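Local atomic coordinates of BSU-2 beta-lactamase (Bacillus subtilis, PDB entry 6W5E), a protein that probably hydrolyses the amide bond of beta-lactam antibiotics as a class D beta-lactamase of a Gram-positive bacterium. Residues Y63-K66 with R67-R71; E174-T177 with F178-L182. All blocks are in the same frame, centred on the assembly; numbering follows the deposited sequence.

Contact 1 (Y63-K66 with R67-R71); sequences YNRK and RANQR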
ATOM      1  N   TYR A  63       8.350 -13.046   8.475  1.00 11.98           N
ATOM      2  CA  TYR A  63       7.994 -13.314   9.862  1.00 12.22           C
ATOM      3  C   TYR A  63       6.508 -13.651   9.940  1.00 12.85           C
ATOM      4  O   TYR A  63       5.669 -12.888   9.443  1.00 12.02           O
ATOM      5  CB  TYR A  63       8.292 -12.101  10.751  1.00 12.61           C
ATOM      6  CG  TYR A  63       7.619 -12.199  12.105  1.00 13.27           C
ATOM      7  CD1 TYR A  63       8.183 -12.955  13.136  1.00 13.30           C
ATOM      8  CD2 TYR A  63       6.397 -11.570  12.349  1.00 15.72           C
ATOM      9  CE1 TYR A  63       7.545 -13.069  14.378  1.00 13.62           C
ATOM     10  CE2 TYR A  63       5.757 -11.685  13.574  1.00 16.20           C
ATOM     11  CZ  TYR A  63       6.332 -12.430  14.582  1.00 15.96           C
ATOM     12  OH  TYR A  63       5.689 -12.531  15.796  1.00 19.58           O
ATOM     13  N   ASN A  64       6.194 -14.795  10.564  1.00 12.43           N
ATOM     14  CA  ASN A  64       4.830 -15.288  10.747  1.00 11.48           C
ATOM     15  C   ASN A  64       4.225 -15.734   9.419  1.00 11.39           C
ATOM     16  O   ASN A  64       3.373 -15.052   8.829  1.00 12.90           O
ATOM     17  CB  ASN A  64       3.941 -14.284  11.493  1.00 12.95           C
ATOM     18  CG  ASN A  64       2.647 -14.903  11.979  1.00 12.45           C
ATOM     19  OD1 ASN A  64       2.264 -15.988  11.540  1.00 16.28           O
ATOM     20  ND2 ASN A  64       1.960 -14.210  12.874  1.00 14.68           N
ATOM     21  N   ARG A  65       4.647 -16.915   8.971  1.00 14.42           N
ATOM     22  CA  ARG A  65       4.222 -17.437   7.677  1.00 15.33           C
ATOM     23  C   ARG A  65       2.716 -17.682   7.635  1.00 14.78           C
ATOM     24  O   ARG A  65       2.069 -17.442   6.604  1.00 16.25           O
ATOM     25  CB  ARG A  65       5.007 -18.720   7.393  1.00 19.51           C
ATOM     26  CG  ARG A  65       4.517 -19.549   6.239  1.00 23.53           C
ATOM     27  CD  ARG A  65       4.991 -18.975   4.919  1.00 25.44           C
ATOM     28  NE  ARG A  65       6.399 -18.589   4.949  1.00 22.80           N
ATOM     29  CZ  ARG A  65       7.130 -18.376   3.859  1.00 20.29           C
ATOM     30  NH1 ARG A  65       6.584 -18.531   2.657  1.00 19.58           N
ATOM     31  NH2 ARG A  65       8.400 -18.016   3.968  1.00 20.36           N
ATOM     32  N   LYS A  66       2.134 -18.165   8.739  1.00 14.75           N
ATOM     33  CA  LYS A  66       0.696 -18.421   8.755  1.00 16.19           C
ATOM     34  C   LYS A  66      -0.090 -17.155   8.451  1.00 15.65           C
ATOM     35  O   LYS A  66      -0.954 -17.142   7.564  1.00 16.31           O
ATOM     36  CB  LYS A  66       0.266 -18.981  10.109  1.00 18.40           C
ATOM     37  CG  LYS A  66      -1.235 -19.230  10.188  1.00 20.46           C
ATOM     38  CD  LYS A  66      -1.637 -19.825  11.530  1.00 26.31           C
ATOM     39  CE  LYS A  66      -1.750 -21.339  11.448  1.00 24.92           C
ATOM     40  NZ  LYS A  66      -2.055 -21.941  12.772  1.00 27.84           N
ATOM     41  N   ARG A  67       0.204 -16.074   9.174  1.00 13.94           N
ATOM     42  CA  ARG A  67      -0.520 -14.832   8.948  1.00 16.09           C
ATOM     43  C   ARG A  67      -0.203 -14.242   7.580  1.00 13.06           C
ATOM     44  O   ARG A  67      -1.078 -13.630   6.951  1.00 14.64           O
ATOM     45  CB  ARG A  67      -0.239 -13.834  10.073  1.00 16.41           C
ATOM     46  CG  ARG A  67      -1.168 -12.643  10.021  1.00 16.76           C
ATOM     47  CD  ARG A  67      -1.061 -11.739  11.224  1.00 18.92           C
ATOM     48  NE  ARG A  67      -1.849 -10.536  10.999  1.00 18.30           N
ATOM     49  CZ  ARG A  67      -3.022 -10.280  11.570  1.00 16.58           C
ATOM     50  NH1 ARG A  67      -3.561 -11.137  12.427  1.00 18.92           N
ATOM     51  NH2 ARG A  67      -3.656  -9.160  11.272  1.00 16.46           N
ATOM     52  N   ALA A  68       1.024 -14.435   7.093  1.00 14.19           N
ATOM     53  CA  ALA A  68       1.396 -13.929   5.779  1.00 14.15           C
ATOM     54  C   ALA A  68       0.536 -14.527   4.677  1.00 13.13           C
ATOM     55  O   ALA A  68       0.354 -13.894   3.630  1.00 13.61           O
ATOM     56  CB  ALA A  68       2.876 -14.196   5.507  1.00 13.81           C
ATOM     57  N   ASN A  69      -0.021 -15.713   4.902  1.00 13.06           N
ATOM     58  CA  ASN A  69      -0.833 -16.393   3.905  1.00 15.73           C
ATOM     59  C   ASN A  69      -2.329 -16.184   4.093  1.00 13.11           C
ATOM     60  O   ASN A  69      -3.113 -16.714   3.307  1.00 16.43           O
ATOM     61  CB  ASN A  69      -0.500 -17.888   3.891  1.00 17.38           C
ATOM     62  CG  ASN A  69       0.719 -18.193   3.055  1.00 21.97           C
ATOM     63  OD1 ASN A  69       0.804 -17.780   1.896  1.00 23.66           O
ATOM     64  ND2 ASN A  69       1.694 -18.871   3.647  1.00 24.52           N
ATOM     65  N   GLN A  70      -2.748 -15.421   5.103  1.00 13.43           N
ATOM     66  CA  GLN A  70      -4.167 -15.207   5.362  1.00 13.65           C
ATOM     67  C   GLN A  70      -4.651 -13.981   4.598  1.00 13.22           C
ATOM     68  O   GLN A  70      -4.148 -12.869   4.813  1.00 14.17           O
ATOM     69  CB  GLN A  70      -4.429 -15.019   6.851  1.00 14.98           C
ATOM     70  CG  GLN A  70      -4.168 -16.256   7.667  1.00 23.78           C
ATOM     71  CD  GLN A  70      -5.103 -17.405   7.322  1.00 27.05           C
ATOM     72  OE1 GLN A  70      -6.277 -17.200   6.992  1.00 24.77           O
ATOM     73  NE2 GLN A  70      -4.588 -18.626   7.406  1.00 31.58           N
ATOM     74  N   ARG A  71      -5.639 -14.179   3.728  1.00 13.14           N
ATOM     75  CA  ARG A  71      -6.213 -13.061   2.994  1.00 12.68           C
ATOM     76  C   ARG A  71      -6.995 -12.162   3.938  1.00 14.59           C
ATOM     77  O   ARG A  71      -7.769 -12.638   4.772  1.00 16.40           O
ATOM     78  CB  ARG A  71      -7.120 -13.562   1.877  1.00 13.52           C
ATOM     79  CG  ARG A  71      -6.363 -14.144   0.714  1.00 14.53           C
ATOM     80  CD  ARG A  71      -7.294 -14.442  -0.428  1.00 16.14           C
ATOM     81  NE  ARG A  71      -6.536 -14.689  -1.647  1.00 14.82           N
ATOM     82  CZ  ARG A  71      -7.016 -15.331  -2.704  1.00 17.23           C
ATOM     83  NH1 ARG A  71      -8.263 -15.807  -2.697  1.00 16.06           N
ATOM     84  NH2 ARG A  71      -6.247 -15.496  -3.767  1.00 17.20           N
TER
HETATM   85  O   HOH W   1       3.980 -19.374   1.713  1.00 25.11           O

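Contact 2 (E174-T177 with F178-L182); sequences EQET and FLEKL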
ATOM      1  N   GLU A 174       0.475 -11.987  -1.105  1.00 12.30           N
ATOM      2  CA  GLU A 174      -0.055 -11.539  -2.393  1.00 13.31           C
ATOM      3  C   GLU A 174       0.180 -10.045  -2.598  1.00 12.94           C
ATOM      4  O   GLU A 174       0.449  -9.600  -3.725  1.00 12.62           O
ATOM      5  CB  GLU A 174      -1.544 -11.880  -2.506  1.00 13.04           C
ATOM      6  CG  GLU A 174      -1.820 -13.364  -2.731  1.00 13.71           C
ATOM      7  CD  GLU A 174      -3.293 -13.727  -2.668  1.00 17.56           C
ATOM      8  OE1 GLU A 174      -4.030 -13.158  -1.834  1.00 13.23           O
ATOM      9  OE2 GLU A 174      -3.715 -14.593  -3.470  1.00 25.59           O
ATOM     10  N   GLN A 175       0.075  -9.256  -1.526  1.00 12.39           N
ATOM     11  CA  GLN A 175       0.432  -7.843  -1.610  1.00 12.81           C
ATOM     12  C   GLN A 175       1.898  -7.678  -1.994  1.00 11.99           C
ATOM     13  O   GLN A 175       2.229  -6.828  -2.831  1.00 12.05           O
ATOM     14  CB  GLN A 175       0.149  -7.150  -0.281  1.00 13.88           C
ATOM     15  CG  GLN A 175      -1.328  -6.889  -0.010  1.00 15.56           C
ATOM     16  CD  GLN A 175      -1.682  -5.408  -0.027  1.00 14.40           C
ATOM     17  OE1 GLN A 175      -1.137  -4.638  -0.808  1.00 16.33           O
ATOM     18  NE2 GLN A 175      -2.603  -5.011   0.834  1.00 15.95           N
ATOM     19  N   GLU A 176       2.789  -8.481  -1.394  1.00 12.62           N
ATOM     20  CA  GLU A 176       4.206  -8.402  -1.744  0.70 13.33           C
ATOM     21  C   GLU A 176       4.416  -8.668  -3.226  1.00 13.04           C
ATOM     22  O   GLU A 176       5.201  -7.979  -3.884  1.00 13.25           O
ATOM     23  CB  GLU A 176       5.039  -9.387  -0.918  0.70 15.21           C
ATOM     24  CG  GLU A 176       6.565  -9.209  -1.098  0.70 13.22           C
ATOM     25  CD  GLU A 176       7.131  -9.742  -2.439  0.70 18.13           C
ATOM     26  OE1 GLU A 176       6.538 -10.674  -3.022  0.70 22.70           O
ATOM     27  OE2 GLU A 176       8.172  -9.232  -2.921  0.70 18.44           O
ATOM     28  N   THR A 177       3.752  -9.699  -3.756  1.00 12.50           N
ATOM     29  CA  THR A 177       3.923 -10.062  -5.156  1.00 13.41           C
ATOM     30  C   THR A 177       3.539  -8.904  -6.056  1.00 14.27           C
ATOM     31  O   THR A 177       4.276  -8.550  -6.984  1.00 14.60           O
ATOM     32  CB  THR A 177       3.073 -11.297  -5.447  1.00 16.48           C
ATOM     33  OG1 THR A 177       3.598 -12.384  -4.684  1.00 20.11           O
ATOM     34  CG2 THR A 177       3.070 -11.653  -6.942  1.00 18.77           C
ATOM     35  N   PHE A 178       2.396  -8.281  -5.770  1.00 12.87           N
ATOM     36  CA  PHE A 178       1.949  -7.136  -6.550  1.00 13.31           C
ATOM     37  C   PHE A 178       2.935  -5.982  -6.438  1.00 11.47           C
ATOM     38  O   PHE A 178       3.332  -5.385  -7.447  1.00 12.62           O
ATOM     39  CB  PHE A 178       0.567  -6.706  -6.065  1.00 12.00           C
ATOM     40  CG  PHE A 178       0.136  -5.365  -6.579  1.00 11.55           C
ATOM     41  CD1 PHE A 178      -0.170  -5.179  -7.921  1.00 16.43           C
ATOM     42  CD2 PHE A 178       0.064  -4.284  -5.722  1.00 15.76           C
ATOM     43  CE1 PHE A 178      -0.547  -3.934  -8.390  1.00 18.42           C
ATOM     44  CE2 PHE A 178      -0.312  -3.041  -6.185  1.00 19.03           C
ATOM     45  CZ  PHE A 178      -0.621  -2.865  -7.523  1.00 19.52           C
ATOM     46  N   LEU A 179       3.345  -5.649  -5.212  1.00 12.48           N
ATOM     47  CA  LEU A 179       4.221  -4.493  -5.019  1.00 12.00           C
ATOM     48  C   LEU A 179       5.612  -4.717  -5.599  1.00 12.41           C
ATOM     49  O   LEU A 179       6.275  -3.754  -5.997  1.00 12.17           O
ATOM     50  CB  LEU A 179       4.299  -4.131  -3.534  1.00 11.36           C
ATOM     51  CG  LEU A 179       2.983  -3.555  -2.997  1.00 11.90           C
ATOM     52  CD1 LEU A 179       3.011  -3.574  -1.488  1.00 15.62           C
ATOM     53  CD2 LEU A 179       2.724  -2.142  -3.525  1.00 15.46           C
ATOM     54  N   GLU A 180       6.079  -5.965  -5.643  1.00 12.03           N
ATOM     55  CA  GLU A 180       7.347  -6.246  -6.299  1.00 12.58           C
ATOM     56  C   GLU A 180       7.263  -5.952  -7.794  1.00 12.65           C
ATOM     57  O   GLU A 180       8.210  -5.420  -8.388  1.00 12.80           O
ATOM     58  CB  GLU A 180       7.729  -7.707  -6.060  1.00 14.55           C
ATOM     59  CG  GLU A 180       8.994  -8.127  -6.757  1.00 20.53           C
ATOM     60  CD  GLU A 180       9.410  -9.547  -6.427  1.00 22.15           C
ATOM     61  OE1 GLU A 180       9.016 -10.071  -5.356  1.00 20.92           O
ATOM     62  OE2 GLU A 180      10.138 -10.142  -7.255  1.00 23.86           O
ATOM     63  N   LYS A 181       6.137  -6.299  -8.424  1.00 12.20           N
ATOM     64  CA  LYS A 181       5.945  -5.965  -9.833  1.00 12.54           C
ATOM     65  C   LYS A 181       5.901  -4.456 -10.048  1.00 11.62           C
ATOM     66  O   LYS A 181       6.444  -3.951 -11.039  1.00 13.25           O
ATOM     67  CB  LYS A 181       4.669  -6.617 -10.357  1.00 13.98           C
ATOM     68  CG  LYS A 181       4.694  -8.130 -10.293  1.00 17.23           C
ATOM     69  CD  LYS A 181       3.317  -8.697 -10.619  1.00 22.00           C
ATOM     70  CE  LYS A 181       3.307 -10.214 -10.635  1.00 27.57           C
ATOM     71  NZ  LYS A 181       1.904 -10.712 -10.619  1.00 28.94           N
ATOM     72  N   LEU A 182       5.265  -3.718  -9.134  1.00 11.36           N
ATOM     73  CA  LEU A 182       5.259  -2.262  -9.248  1.00 11.39           C
ATOM     74  C   LEU A 182       6.665  -1.687  -9.084  1.00 10.89           C
ATOM     75  O   LEU A 182       7.079  -0.808  -9.848  1.00 11.87           O
ATOM     76  CB  LEU A 182       4.289  -1.657  -8.229  1.00 11.31           C
ATOM     77  CG  LEU A 182       4.274  -0.121  -8.151  1.00 12.55           C
ATOM     78  CD1 LEU A 182       3.862   0.486  -9.496  1.00 12.00           C
ATOM     79  CD2 LEU A 182       3.362   0.364  -7.014  1.00 13.40           C
TER

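Contact 1 (Y63-K66 with R67-R71)
A chi1 of -166° sets the N64 amide opposite its own backbone N, and from there it reaches forward to the first turn of the short helix 65-68, where it meets R67. Its OD1 takes the N-H of R67 at 3.1 Å in an almost straight bond (171°), although the donor stands well above the amide's carbonyl plane. That makes N64 an N-cap. Beside this bond, the amide also leans on the R67 side chain, ND2 lying 3.6 Å from R67 CB. The main chain of N64 is used as well: its O accepts from A68 N at 3.0 Å, closing the first helical turn.

At the C-terminal end N69 N bonds K66 O, three residues back, at 3.2 Å and R65 O only weakly, as the helix gives way to a turn. R65, bent at chi2 and chi3, folds its chain toward N69, CD coming 3.5 Å from N69 ND2. A water at the edge of the guanidinium, in its plane, accepts from both R65 NH1 and N69 ND2 and so joins the two side chains. Further on, Q70 sets its CG against K66 O at 3.3 Å.

This single turn leads off the outermost strand 59-63. Strand 48-54 holds the N64 side chain through G48 O, strand 236-244 that of R67 through N243 OD1, and the A68 methyl touches T49 of strand 48-54 and L173 of helix 172-184.

Contact 2 (E174-T177 with F178-L182)
F178 opens the second half of this helical stretch by giving its N-H to E174 O at 3.1 Å, while its CB sits 3.6 Å from Q175 O. That oxygen lies at the edge of the ring, near its plane, and the end of the side chain leads off to touch L187. L179 comes next: its N bonds Q175 O at 2.9 Å, close to the line of the carbonyl, and its CG lies against the same oxygen at 3.4 Å, while the side chain packs on strands 225-233 and 236-244.

At E180 the backbone N reaches E176 O, and the two acid side chains meet. E176 starts out trans to its own nitrogen (chi1 -172°), and the bend at chi2 then carries the carboxylate forward along the helix to E180. E176 is modelled in two conformers; in the one described, OE2 ends 2.7 Å from E180 OE1, the two carboxylate planes 63° apart. A proton shared between the acids is therefore a tentative reading. E180 OE2 also forms a salt bridge with K184, one turn on, and H53 touches both glutamates.

K181 bonds T177 O through its N at 3.3 Å and runs its extended chain alongside T177, CE 4.0 Å from the CG2 methyl. T177 OG1, on the other branch, returns to L173 O.

Four successive i to i+4 bonds mark a regular, amphipathic alpha-helix: Q175 and L179 face strands 225-233 and 236-244, T177 looks outward, and the helix lies against the central antiparallel sheet, as in the penicillin-binding transpeptidase fold.

How the contacts relate
The centres of the two contacts lie about 15 Å apart, and in the chain contact 1 closes roughly a hundred residues before contact 2 opens. Contact 1 is a surface turn at the end of the edge strand 59-63; contact 2 is partly buried, nearer the centre of the chain, on helix 172-184. They touch directly where R71 NH2 and E174 OE2 form a salt bridge of 2.7 Å, and a backbone bond between A68 and L173 adds a second tie. Both lean on strand 48-54 of the same antiparallel sheet. The start of helix 172-184 is thereby fastened to the turn that follows the edge strand, within one transpeptidase-like domain.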